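Local coordinates for B-agarase (PDB 4BQ2), which hydrolyses the beta-1,4-galactosidic linkages of agarose, acting as an exo-beta-agarase of glycoside hydrolase family 50, at residues A[62-67]-A[167-172]; A[118-123]-A[132-137]; A[612-617]-A[624-629]; A[616-621]-A[642-647]. All coordinates share one frame; numbering follows the deposited sequence.

In the fold
Contacts 1 and 2 belong to the N-terminal domain resembling a carbohydrate-binding module; contacts 3 and 4 lie in the part that resembles beta-galactosidases, probably the catalytic barrel, their centres about 36 Å and 44 Å from that of contact 1. Contact 1 is buried and wholly apolar, an isoleucine against two tryptophans, whereas contact 2, about 20 Å away between centres, is partly buried and bridged by water. Contacts 3 and 4 share helix 611-620 and adjoin: Val624 N lies 3.1 Å from Pro647 O, a probable hydrogen bond. Deep in the fold, contact 3 meets a strand through aliphatic and aromatic groups; contact 4, nearer the surface at the end of the same helix, adds a lysine on backbone carbonyls.

Contact 1 (A[62-67]-A[167-172]); sequences WDWSEF and AKISLS
Two indoles converge on Ile169, one overlapping the other. Trp64 CZ2 lies 3.4 Å above one face of the Trp62 ring, displaced toward its rim, and Trp62 CB in turn sits over one face of Trp64. Ile169 reaches both rings through a single methyl: CD1 is near the plane of Trp64 and meets its edge at CH2 (3.7 Å), while it approaches Trp62 obliquely, 3.5 Å from CZ3. Ile169 CG1 is a second, looser neighbour of Trp62 CZ3 at 3.9 Å. The isoleucine presents CD1 as its leading atom because the outer torsion is extended (chi2 170°). Backbone hydrogen bonds pair Trp62 with Ile166 on the strand and Trp64 with Leu163 just before it, and an Asx turn stiffens the loop: Asp63 OD1 accepts from Ser65 N at 2.9 Å with an N-H...O angle of 164°. Beyond the two segments, Ile169 packs on Leu72, Phe74 and Leu88, and Trp64 on Ile189 and Leu116, which places the contact in the interior of the beta-rich domain. The touch of Ile169 CD1 on the two rings is non-directional dispersion between carbon atoms, so the position of the indoles is set jointly by that fit and the neighbouring backbone bonds.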
loop_
_atom_site.group_PDB
_atom_site.type_symbol
_atom_site.label_atom_id
_atom_site.label_comp_id
_atom_site.label_asym_id
_atom_site.label_seq_id
_atom_site.Cartn_x
_atom_site.Cartn_y
_atom_site.Cartn_z
ATOM N N TRP A 62 -8.076 32.349 2.973
ATOM C CA TRP A 62 -9.424 32.611 2.441
ATOM C C TRP A 62 -10.482 32.221 3.454
ATOM O O TRP A 62 -10.395 31.160 4.052
ATOM C CB TRP A 62 -9.718 31.759 1.200
ATOM C CG TRP A 62 -9.054 32.108 -0.107
ATOM C CD1 TRP A 62 -9.312 33.185 -0.904
ATOM C CD2 TRP A 62 -8.095 31.313 -0.816
ATOM N NE1 TRP A 62 -8.544 33.133 -2.037
ATOM C CE2 TRP A 62 -7.794 31.989 -2.013
ATOM C CE3 TRP A 62 -7.443 30.103 -0.538
ATOM C CZ2 TRP A 62 -6.871 31.502 -2.937
ATOM C CZ3 TRP A 62 -6.514 29.620 -1.459
ATOM C CH2 TRP A 62 -6.245 30.321 -2.643
ATOM N N ASP A 63 -11.507 33.054 3.623
ATOM C CA ASP A 63 -12.651 32.693 4.459
ATOM C C ASP A 63 -13.807 32.169 3.615
ATOM O O ASP A 63 -14.578 32.950 3.027
ATOM C CB ASP A 63 -13.107 33.872 5.332
ATOM C CG ASP A 63 -14.247 33.501 6.293
ATOM O OD1 ASP A 63 -14.817 32.391 6.202
ATOM O OD2 ASP A 63 -14.595 34.340 7.142
ATOM N N TRP A 64 -13.912 30.839 3.545
ATOM C CA TRP A 64 -15.017 30.179 2.846
ATOM C C TRP A 64 -15.979 29.491 3.819
ATOM O O TRP A 64 -16.651 28.513 3.453
ATOM C CB TRP A 64 -14.476 29.133 1.841
ATOM C CG TRP A 64 -13.568 29.672 0.743
ATOM C CD1 TRP A 64 -13.587 30.932 0.190
ATOM C CD2 TRP A 64 -12.526 28.955 0.062
ATOM N NE1 TRP A 64 -12.621 31.036 -0.793
ATOM C CE2 TRP A 64 -11.959 29.839 -0.893
ATOM C CE3 TRP A 64 -12.039 27.639 0.140
ATOM C CZ2 TRP A 64 -10.915 29.459 -1.738
ATOM C CZ3 TRP A 64 -10.991 27.264 -0.705
ATOM C CH2 TRP A 64 -10.439 28.173 -1.625
ATOM N N SER A 65 -16.052 29.982 5.054
ATOM C CA SER A 65 -16.899 29.352 6.064
ATOM C C SER A 65 -18.397 29.341 5.726
ATOM O O SER A 65 -19.148 28.549 6.293
ATOM C CB SER A 65 -16.664 29.963 7.456
ATOM O OG SER A 65 -17.153 31.288 7.500
ATOM N N GLU A 66 -18.840 30.180 4.797
ATOM C CA GLU A 66 -20.263 30.181 4.444
ATOM C C GLU A 66 -20.600 28.996 3.533
ATOM O O GLU A 66 -21.770 28.635 3.384
ATOM C CB GLU A 66 -20.689 31.496 3.787
ATOM C CG GLU A 66 -20.351 31.624 2.308
ATOM C CD GLU A 66 -19.059 32.374 2.041
ATOM O OE1 GLU A 66 -18.094 32.268 2.857
ATOM O OE2 GLU A 66 -19.008 33.069 0.996
ATOM N N PHE A 67 -19.571 28.390 2.935
ATOM C CA PHE A 67 -19.771 27.232 2.054
ATOM C C PHE A 67 -19.966 25.956 2.847
ATOM O O PHE A 67 -19.039 25.143 2.982
ATOM C CB PHE A 67 -18.615 27.081 1.074
ATOM C CG PHE A 67 -18.592 28.134 0.015
ATOM C CD1 PHE A 67 -19.521 28.117 -1.011
ATOM C CD2 PHE A 67 -17.644 29.149 0.043
ATOM C CE1 PHE A 67 -19.507 29.089 -1.995
ATOM C CE2 PHE A 67 -17.626 30.131 -0.938
ATOM C CZ PHE A 67 -18.551 30.094 -1.963
ATOM N N ALA A 167 -5.453 28.268 3.719
ATOM C CA ALA A 167 -4.166 28.949 3.591
ATOM C C ALA A 167 -3.360 28.539 2.376
ATOM O O ALA A 167 -2.513 29.296 1.906
ATOM C CB ALA A 167 -3.322 28.761 4.859
ATOM N N LYS A 168 -3.593 27.333 1.865
ATOM C CA LYS A 168 -2.770 26.885 0.777
ATOM C C LYS A 168 -3.480 25.809 -0.025
ATOM O O LYS A 168 -4.164 24.960 0.544
ATOM C CB LYS A 168 -1.456 26.355 1.318
ATOM C CG LYS A 168 -0.493 25.867 0.259
ATOM C CD LYS A 168 0.645 25.095 0.897
ATOM C CE LYS A 168 1.922 25.859 0.818
ATOM N NZ LYS A 168 3.013 24.832 0.842
ATOM N N ILE A 169 -3.324 25.887 -1.341
ATOM C CA ILE A 169 -3.864 24.870 -2.233
ATOM C C ILE A 169 -2.733 24.427 -3.144
ATOM O O ILE A 169 -2.199 25.205 -3.940
ATOM C CB ILE A 169 -5.055 25.384 -3.070
ATOM C CG1 ILE A 169 -6.217 25.748 -2.146
ATOM C CG2 ILE A 169 -5.483 24.334 -4.100
ATOM C CD1 ILE A 169 -7.336 26.475 -2.855
ATOM N N SER A 170 -2.387 23.154 -3.041
ATOM C CA SER A 170 -1.238 22.643 -3.752
ATOM C C SER A 170 -1.655 21.565 -4.749
ATOM O O SER A 170 -2.457 20.712 -4.402
ATOM C CB SER A 170 -0.286 22.038 -2.708
ATOM O OG SER A 170 0.702 21.315 -3.360
ATOM N N LEU A 171 -1.152 21.653 -5.982
ATOM C CA LEU A 171 -1.231 20.570 -6.961
ATOM C C LEU A 171 0.183 20.120 -7.304
ATOM O O LEU A 171 0.974 20.898 -7.811
ATOM C CB LEU A 171 -1.973 21.005 -8.233
ATOM C CG LEU A 171 -3.509 21.090 -8.141
ATOM C CD1 LEU A 171 -4.077 21.753 -9.386
ATOM C CD2 LEU A 171 -4.171 19.735 -7.936
ATOM N N SER A 172 0.504 18.858 -7.034
ATOM C CA SER A 172 1.866 18.392 -7.229
ATOM C C SER A 172 1.962 17.077 -7.984
ATOM O O SER A 172 1.064 16.238 -7.913
ATOM C CB SER A 172 2.629 18.258 -5.906
ATOM O OG SER A 172 1.954 17.416 -4.948
#

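Contact 2 (A[118-123]-A[132-137]); sequences GHDLEV and LNLASG
Leu134 lays its two methyls against Asp120: CD2 approaches the backbone Asp120 O at 3.7 Å, and CD1 comes to 4.0 Å from the carboxylate oxygen OD2. Asp120 CG stands between its backbone N and carbonyl carbon (chi1 53°), which places the carboxylate beside the leucine. The charge itself is answered from outside the pair, by a salt bridge from OD1 to Lys115 and a hydrogen bond from Asn141 to OD2, so the leucine touches a carboxylate already engaged. Beside this, Ala135 CB is close to Val123 O at 3.3 Å. A water joins the two segments at their polar atoms: it accepts from Ala135 N at 3.0 Å and lies 2.6 Å from Asp120 O and 2.9 Å from Val123 O, both within reach as acceptors. Each side is folded tightly by its own backbone, with Leu121 N bonding to Gly118 O at 2.8 Å and Gly137 N closing a type I turn on Leu134 O. The arrangement is that of a long excursion between strands 110-115 and 150-155 of the carbohydrate-binding-like domain, in which a 3-10 turn and a beta turn meet through side-chain contacts and a bridging water.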
loop_
_atom_site.group_PDB
_atom_site.type_symbol
_atom_site.label_atom_id
_atom_site.label_comp_id
_atom_site.label_asym_id
_atom_site.label_seq_id
_atom_site.Cartn_x
_atom_site.Cartn_y
_atom_site.Cartn_z
ATOM N N GLY A 118 -19.788 19.029 3.515
ATOM C CA GLY A 118 -21.054 18.441 3.146
ATOM C C GLY A 118 -20.995 16.960 2.799
ATOM O O GLY A 118 -19.915 16.359 2.759
ATOM N N HIS A 119 -22.180 16.388 2.564
ATOM C CA HIS A 119 -22.348 15.042 2.014
ATOM C C HIS A 119 -21.570 14.032 2.834
ATOM O O HIS A 119 -21.710 13.993 4.066
ATOM C CB HIS A 119 -21.994 15.035 0.511
ATOM C CG HIS A 119 -22.905 15.882 -0.326
ATOM N ND1 HIS A 119 -23.142 15.626 -1.664
ATOM C CD2 HIS A 119 -23.662 16.963 -0.010
ATOM C CE1 HIS A 119 -23.981 16.536 -2.136
ATOM N NE2 HIS A 119 -24.318 17.352 -1.147
ATOM N N ASP A 120 -20.734 13.226 2.188
ATOM C CA ASP A 120 -20.028 12.194 2.930
ATOM C C ASP A 120 -18.840 12.700 3.735
ATOM O O ASP A 120 -18.093 11.890 4.300
ATOM C CB ASP A 120 -19.669 10.979 2.046
ATOM C CG ASP A 120 -18.905 11.354 0.749
ATOM O OD1 ASP A 120 -18.779 12.551 0.407
ATOM O OD2 ASP A 120 -18.459 10.403 0.043
ATOM N N LEU A 121 -18.662 14.023 3.797
ATOM C CA LEU A 121 -17.727 14.614 4.762
ATOM C C LEU A 121 -18.334 14.821 6.139
ATOM O O LEU A 121 -17.598 14.846 7.118
ATOM C CB LEU A 121 -17.095 15.926 4.262
ATOM C CG LEU A 121 -16.250 15.931 2.972
ATOM C CD1 LEU A 121 -15.609 17.305 2.773
ATOM C CD2 LEU A 121 -15.172 14.850 2.949
ATOM N N GLU A 122 -19.664 14.920 6.222
ATOM C CA GLU A 122 -20.342 15.356 7.456
ATOM C C GLU A 122 -20.112 14.452 8.670
ATOM O O GLU A 122 -19.663 14.921 9.720
ATOM C CB GLU A 122 -21.836 15.556 7.221
ATOM C CG GLU A 122 -22.130 16.677 6.249
ATOM C CD GLU A 122 -23.265 17.557 6.722
ATOM O OE1 GLU A 122 -24.401 17.046 6.822
ATOM O OE2 GLU A 122 -23.016 18.750 7.012
ATOM N N VAL A 123 -20.450 13.175 8.550
ATOM C CA VAL A 123 -19.932 12.193 9.496
ATOM C C VAL A 123 -18.803 11.532 8.691
ATOM O O VAL A 123 -19.062 10.651 7.883
ATOM C CB VAL A 123 -21.023 11.208 10.004
ATOM C CG1 VAL A 123 -20.416 10.098 10.869
ATOM C CG2 VAL A 123 -22.109 11.958 10.779
ATOM N N LEU A 132 -8.448 5.879 7.685
ATOM C CA LEU A 132 -8.347 6.687 6.460
ATOM C C LEU A 132 -9.608 6.615 5.596
ATOM O O LEU A 132 -9.721 7.318 4.633
ATOM C CB LEU A 132 -7.118 6.272 5.622
ATOM C CG LEU A 132 -5.811 6.271 6.452
ATOM C CD1 LEU A 132 -4.603 5.908 5.604
ATOM C CD2 LEU A 132 -5.592 7.618 7.128
ATOM N N ASN A 133 -10.533 5.727 5.933
ATOM C CA ASN A 133 -11.747 5.536 5.144
ATOM C C ASN A 133 -12.783 6.619 5.351
ATOM O O ASN A 133 -12.693 7.399 6.298
ATOM C CB ASN A 133 -12.390 4.204 5.534
ATOM C CG ASN A 133 -11.439 3.055 5.368
ATOM O OD1 ASN A 133 -11.072 2.370 6.344
ATOM N ND2 ASN A 133 -11.003 2.851 4.146
ATOM N N LEU A 134 -13.789 6.636 4.470
ATOM C CA LEU A 134 -15.016 7.371 4.736
ATOM C C LEU A 134 -15.921 6.493 5.619
ATOM O O LEU A 134 -15.596 5.317 5.879
ATOM C CB LEU A 134 -15.678 7.754 3.416
ATOM C CG LEU A 134 -14.818 8.779 2.662
ATOM C CD1 LEU A 134 -14.997 8.738 1.163
ATOM C CD2 LEU A 134 -14.991 10.198 3.186
ATOM N N ALA A 135 -17.051 7.046 6.054
ATOM C CA ALA A 135 -17.907 6.406 7.058
ATOM C C ALA A 135 -18.446 5.052 6.606
ATOM O O ALA A 135 -18.676 4.160 7.440
ATOM C CB ALA A 135 -19.061 7.331 7.443
ATOM N N SER A 136 -18.631 4.926 5.288
ATOM C CA SER A 136 -19.077 3.712 4.599
ATOM C C SER A 136 -18.146 2.504 4.763
ATOM O O SER A 136 -18.557 1.356 4.521
ATOM C CB SER A 136 -19.128 4.023 3.120
ATOM O OG SER A 136 -17.821 4.404 2.686
ATOM N N GLY A 137 -16.884 2.761 5.119
ATOM C CA GLY A 137 -15.878 1.699 5.147
ATOM C C GLY A 137 -15.249 1.441 3.790
ATOM O O GLY A 137 -14.633 0.382 3.577
HETATM O O HOH W 1 -18.501 9.571 5.291
#

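Contact 3 (A[612-617]-A[624-629]); sequences EVVKAA and VSYNSY
This is a buried helix-on-strand contact, in which helix 611-620 packs against strand 624-627 that follows it after a short connection. The strand lies next to 648-652 and parallel to it, with 693-699 beyond, as expected of the (beta/alpha)8 barrel on which this family's catalytic domain is thought to be built. Two touching pairs give the evidence. Val614 CG1 lies near the ring plane of Tyr626 and meets it at the hydroxyl end, 3.5 Å from OH and 4.2 Å from CE1; the two side chains run at about a right angle. With CG1 anti to the backbone N (chi1 -179°), the valine directs this methyl at the phenol. One helical turn on, Ala617 faces Val624, CB to CG1 at 4.2 Å, while Val624 CG2 rests 4.2 Å from the main-chain carbon C of Ala617. Ala617 CA is 6.3 Å from Val624 CA, a spacing consistent with the small alanine and the short connection. Other elements wall in the same residues: Phe583 of helix 565-593 packs on Ala617, and Trp638 meets the Tyr626 ring edge-to-face. All four touching residues are buried, and what the tyrosine hydroxyl meets on the helix segment is a valine methyl, so even the polar end of the phenol enters this contact without a directional component.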
loop_
_atom_site.group_PDB
_atom_site.type_symbol
_atom_site.label_atom_id
_atom_site.label_comp_id
_atom_site.label_asym_id
_atom_site.label_seq_id
_atom_site.Cartn_x
_atom_site.Cartn_y
_atom_site.Cartn_z
ATOM N N GLU A 612 18.578 5.422 10.110
ATOM C CA GLU A 612 19.137 4.625 11.184
ATOM C C GLU A 612 18.597 3.195 11.111
ATOM O O GLU A 612 19.307 2.234 11.404
ATOM C CB GLU A 612 18.813 5.237 12.551
ATOM C CG GLU A 612 19.536 6.560 12.798
ATOM C CD GLU A 612 18.784 7.813 12.376
ATOM O OE1 GLU A 612 17.785 7.751 11.601
ATOM O OE2 GLU A 612 19.203 8.906 12.869
ATOM N N VAL A 613 17.339 3.073 10.697
ATOM C CA VAL A 613 16.654 1.799 10.631
ATOM C C VAL A 613 17.064 1.054 9.358
ATOM O O VAL A 613 17.248 -0.186 9.377
ATOM C CB VAL A 613 15.126 2.028 10.684
ATOM C CG1 VAL A 613 14.392 0.713 10.543
ATOM C CG2 VAL A 613 14.757 2.657 12.021
ATOM N N VAL A 614 17.233 1.799 8.271
ATOM C CA VAL A 614 17.694 1.206 7.022
ATOM C C VAL A 614 19.099 0.615 7.223
ATOM O O VAL A 614 19.373 -0.500 6.797
ATOM C CB VAL A 614 17.721 2.225 5.867
ATOM C CG1 VAL A 614 18.182 1.538 4.602
ATOM C CG2 VAL A 614 16.329 2.846 5.614
ATOM N N LYS A 615 19.977 1.344 7.906
ATOM C CA LYS A 615 21.362 0.842 8.094
ATOM C C LYS A 615 21.401 -0.409 8.983
ATOM O O LYS A 615 22.189 -1.335 8.747
ATOM C CB LYS A 615 22.241 1.951 8.648
ATOM C CG LYS A 615 22.562 2.996 7.577
ATOM C CD LYS A 615 23.165 4.257 8.187
ATOM C CE LYS A 615 23.861 5.119 7.147
ATOM N NZ LYS A 615 24.308 6.408 7.750
ATOM N N ALA A 616 20.497 -0.451 9.958
ATOM C CA ALA A 616 20.316 -1.626 10.809
ATOM C C ALA A 616 19.912 -2.838 9.978
ATOM O O ALA A 616 20.466 -3.924 10.149
ATOM C CB ALA A 616 19.292 -1.347 11.923
ATOM N N ALA A 617 18.964 -2.646 9.056
ATOM C CA ALA A 617 18.522 -3.721 8.171
ATOM C C ALA A 617 19.675 -4.162 7.265
ATOM O O ALA A 617 19.864 -5.355 6.997
ATOM C CB ALA A 617 17.322 -3.269 7.345
ATOM N N VAL A 624 17.671 -6.072 1.566
ATOM C CA VAL A 624 16.848 -5.046 2.212
ATOM C C VAL A 624 15.585 -4.792 1.380
ATOM O O VAL A 624 15.675 -4.527 0.160
ATOM C CB VAL A 624 17.632 -3.719 2.397
ATOM C CG1 VAL A 624 16.777 -2.723 3.166
ATOM C CG2 VAL A 624 18.931 -3.970 3.182
ATOM N N SER A 625 14.406 -4.865 2.007
ATOM C CA SER A 625 13.137 -4.697 1.238
ATOM C C SER A 625 12.479 -3.362 1.504
ATOM O O SER A 625 12.450 -2.885 2.658
ATOM C CB SER A 625 12.131 -5.805 1.566
ATOM O OG SER A 625 12.109 -6.016 2.953
ATOM N N TYR A 626 11.947 -2.784 0.436
ATOM C CA TYR A 626 11.230 -1.504 0.477
ATOM C C TYR A 626 9.922 -1.680 -0.305
ATOM O O TYR A 626 9.906 -2.318 -1.367
ATOM C CB TYR A 626 12.027 -0.397 -0.225
ATOM C CG TYR A 626 13.485 -0.232 0.228
ATOM C CD1 TYR A 626 13.811 0.594 1.315
ATOM C CD2 TYR A 626 14.521 -0.918 -0.418
ATOM C CE1 TYR A 626 15.142 0.755 1.741
ATOM C CE2 TYR A 626 15.859 -0.769 -0.007
ATOM C CZ TYR A 626 16.156 0.061 1.073
ATOM O OH TYR A 626 17.467 0.209 1.484
ATOM N N ASN A 627 8.851 -1.081 0.198
ATOM C CA ASN A 627 7.579 -0.959 -0.557
ATOM C C ASN A 627 7.567 0.488 -1.078
ATOM O O ASN A 627 7.694 1.402 -0.280
ATOM C CB ASN A 627 6.387 -1.156 0.397
ATOM C CG ASN A 627 6.298 -2.570 0.921
ATOM O OD1 ASN A 627 6.983 -3.457 0.411
ATOM N ND2 ASN A 627 5.494 -2.786 1.956
ATOM N N SER A 628 7.421 0.694 -2.383
ATOM C CA SER A 628 7.529 2.041 -2.935
ATOM C C SER A 628 6.445 2.268 -3.980
ATOM O O SER A 628 6.565 1.849 -5.156
ATOM C CB SER A 628 8.945 2.319 -3.505
ATOM O OG SER A 628 9.082 3.697 -3.915
ATOM N N TYR A 629 5.363 2.898 -3.536
ATOM C CA TYR A 629 4.262 3.187 -4.419
ATOM C C TYR A 629 4.470 4.561 -5.044
ATOM O O TYR A 629 3.981 5.566 -4.542
ATOM C CB TYR A 629 2.964 3.142 -3.628
ATOM C CG TYR A 629 2.569 1.745 -3.134
ATOM C CD1 TYR A 629 1.903 0.860 -3.978
ATOM C CD2 TYR A 629 2.777 1.370 -1.823
ATOM C CE1 TYR A 629 1.508 -0.398 -3.532
ATOM C CE2 TYR A 629 2.398 0.104 -1.366
ATOM C CZ TYR A 629 1.744 -0.764 -2.230
ATOM O OH TYR A 629 1.321 -2.021 -1.779
#

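Contact 4 (A[616-621]-A[642-647]); sequences AAAKYA and AELDKP
The polar part of the contact is made by the ammonium of Lys646 on two backbone carbonyls at the end of helix 611-620. Its stronger bond runs from Lys646 NZ to Ala621 O at 2.7 Å, in the carbonyl plane with a C=O...N angle of 159°; the other, from NZ to Ala618 O at 3.2 Å, is weak. The chain curls to get there: bends at chi2 (-73°) and chi3 (-69°) fold the aliphatic arm over the helix, bringing CE to 3.2 Å from Ala621 O. Ala621 has already left the helical conformation, which turns its carbonyl toward the amine. A positive charge here would probably also be favoured by the negative end of the helix dipole.

The apolar part centres on Ala618, whose methyl lies against the start of the lysine chain. Its CB touches Lys646 CG at 3.8 Å and Leu644 CD2 at 4.1 Å, so one small side chain is shared by Leu644, the last residue of the short helix 641-644, and Lys646, two residues on. Leu644 also packs on Val614. A glycerol, probably from the crystallisation liquor, lies about 3 Å from the lysine side chain, and Asp645 is paired with Lys266.

Such a pairing of two helix ends, each leading into a neighbouring parallel strand (624-627 and 648-652), fits the loops that join helix to strand in a beta/alpha barrel.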
loop_
_atom_site.group_PDB
_atom_site.type_symbol
_atom_site.label_atom_id
_atom_site.label_comp_id
_atom_site.label_asym_id
_atom_site.label_seq_id
_atom_site.Cartn_x
_atom_site.Cartn_y
_atom_site.Cartn_z
ATOM N N ALA A 616 20.497 -0.451 9.958
ATOM C CA ALA A 616 20.316 -1.626 10.809
ATOM C C ALA A 616 19.912 -2.838 9.978
ATOM O O ALA A 616 20.466 -3.924 10.149
ATOM C CB ALA A 616 19.292 -1.347 11.923
ATOM N N ALA A 617 18.964 -2.646 9.056
ATOM C CA ALA A 617 18.522 -3.721 8.171
ATOM C C ALA A 617 19.675 -4.162 7.265
ATOM O O ALA A 617 19.864 -5.355 6.997
ATOM C CB ALA A 617 17.322 -3.269 7.345
ATOM N N ALA A 618 20.474 -3.196 6.821
ATOM C CA ALA A 618 21.609 -3.544 5.946
ATOM C C ALA A 618 22.585 -4.483 6.672
ATOM O O ALA A 618 23.244 -5.304 6.047
ATOM C CB ALA A 618 22.327 -2.288 5.469
ATOM N N LYS A 619 22.657 -4.373 7.989
ATOM C CA LYS A 619 23.624 -5.138 8.777
ATOM C C LYS A 619 23.199 -6.606 8.870
ATOM O O LYS A 619 24.055 -7.503 8.815
ATOM C CB LYS A 619 23.765 -4.506 10.175
ATOM C CG LYS A 619 24.919 -5.033 11.033
ATOM C CD LYS A 619 25.041 -4.220 12.327
ATOM C CE LYS A 619 26.358 -4.493 13.047
ATOM N NZ LYS A 619 26.579 -5.942 13.279
ATOM N N TYR A 620 21.884 -6.848 8.974
ATOM C CA TYR A 620 21.385 -8.181 9.292
ATOM C C TYR A 620 20.636 -8.895 8.166
ATOM O O TYR A 620 20.707 -10.116 8.053
ATOM C CB TYR A 620 20.492 -8.143 10.541
ATOM C CG TYR A 620 21.249 -7.810 11.815
ATOM C CD1 TYR A 620 22.012 -8.779 12.471
ATOM C CD2 TYR A 620 21.199 -6.541 12.353
ATOM C CE1 TYR A 620 22.711 -8.484 13.629
ATOM C CE2 TYR A 620 21.901 -6.235 13.506
ATOM C CZ TYR A 620 22.645 -7.218 14.130
ATOM O OH TYR A 620 23.307 -6.923 15.286
ATOM N N ALA A 621 19.883 -8.146 7.363
ATOM C CA ALA A 621 19.148 -8.736 6.244
ATOM C C ALA A 621 20.096 -9.080 5.108
ATOM O O ALA A 621 21.027 -8.313 4.813
ATOM C CB ALA A 621 18.086 -7.776 5.759
ATOM N N ALA A 642 23.761 3.354 -2.829
ATOM C CA ALA A 642 25.167 3.145 -3.257
ATOM C C ALA A 642 26.111 2.992 -2.087
ATOM O O ALA A 642 26.987 2.134 -2.120
ATOM C CB ALA A 642 25.650 4.272 -4.178
ATOM N N GLU A 643 25.937 3.812 -1.056
ATOM C CA GLU A 643 26.780 3.699 0.126
ATOM C C GLU A 643 26.521 2.388 0.887
ATOM O O GLU A 643 27.455 1.818 1.464
ATOM C CB GLU A 643 26.608 4.907 1.068
ATOM C CG GLU A 643 27.478 4.836 2.332
ATOM C CD GLU A 643 26.696 5.137 3.616
ATOM O OE1 GLU A 643 25.795 4.329 4.016
ATOM O OE2 GLU A 643 26.979 6.199 4.243
ATOM N N LEU A 644 25.273 1.907 0.904
ATOM C CA LEU A 644 24.981 0.643 1.581
ATOM C C LEU A 644 25.551 -0.523 0.798
ATOM O O LEU A 644 26.036 -1.474 1.388
ATOM C CB LEU A 644 23.462 0.431 1.707
ATOM C CG LEU A 644 22.671 1.456 2.489
ATOM C CD1 LEU A 644 21.189 1.113 2.418
ATOM C CD2 LEU A 644 23.139 1.450 3.929
ATOM N N ASP A 645 25.480 -0.433 -0.531
ATOM C CA ASP A 645 25.918 -1.499 -1.431
ATOM C C ASP A 645 25.271 -2.838 -1.039
ATOM O O ASP A 645 25.973 -3.853 -0.950
ATOM C CB ASP A 645 27.456 -1.640 -1.427
ATOM C CG ASP A 645 27.975 -2.435 -2.627
ATOM O OD1 ASP A 645 27.227 -2.568 -3.635
ATOM O OD2 ASP A 645 29.137 -2.927 -2.556
ATOM N N LYS A 646 23.949 -2.838 -0.819
ATOM C CA LYS A 646 23.221 -4.068 -0.477
ATOM C C LYS A 646 22.251 -4.406 -1.585
ATOM O O LYS A 646 21.555 -3.517 -2.105
ATOM C CB LYS A 646 22.363 -3.954 0.819
ATOM C CG LYS A 646 23.087 -3.877 2.146
ATOM C CD LYS A 646 23.724 -5.202 2.598
ATOM C CE LYS A 646 22.689 -6.263 2.980
ATOM N NZ LYS A 646 23.344 -7.422 3.651
ATOM N N PRO A 647 22.124 -5.696 -1.881
ATOM C CA PRO A 647 21.058 -6.111 -2.768
ATOM C C PRO A 647 19.732 -5.744 -2.102
ATOM O O PRO A 647 19.602 -5.798 -0.866
ATOM C CB PRO A 647 21.245 -7.619 -2.872
ATOM C CG PRO A 647 21.996 -8.003 -1.633
ATOM C CD PRO A 647 22.891 -6.839 -1.345
#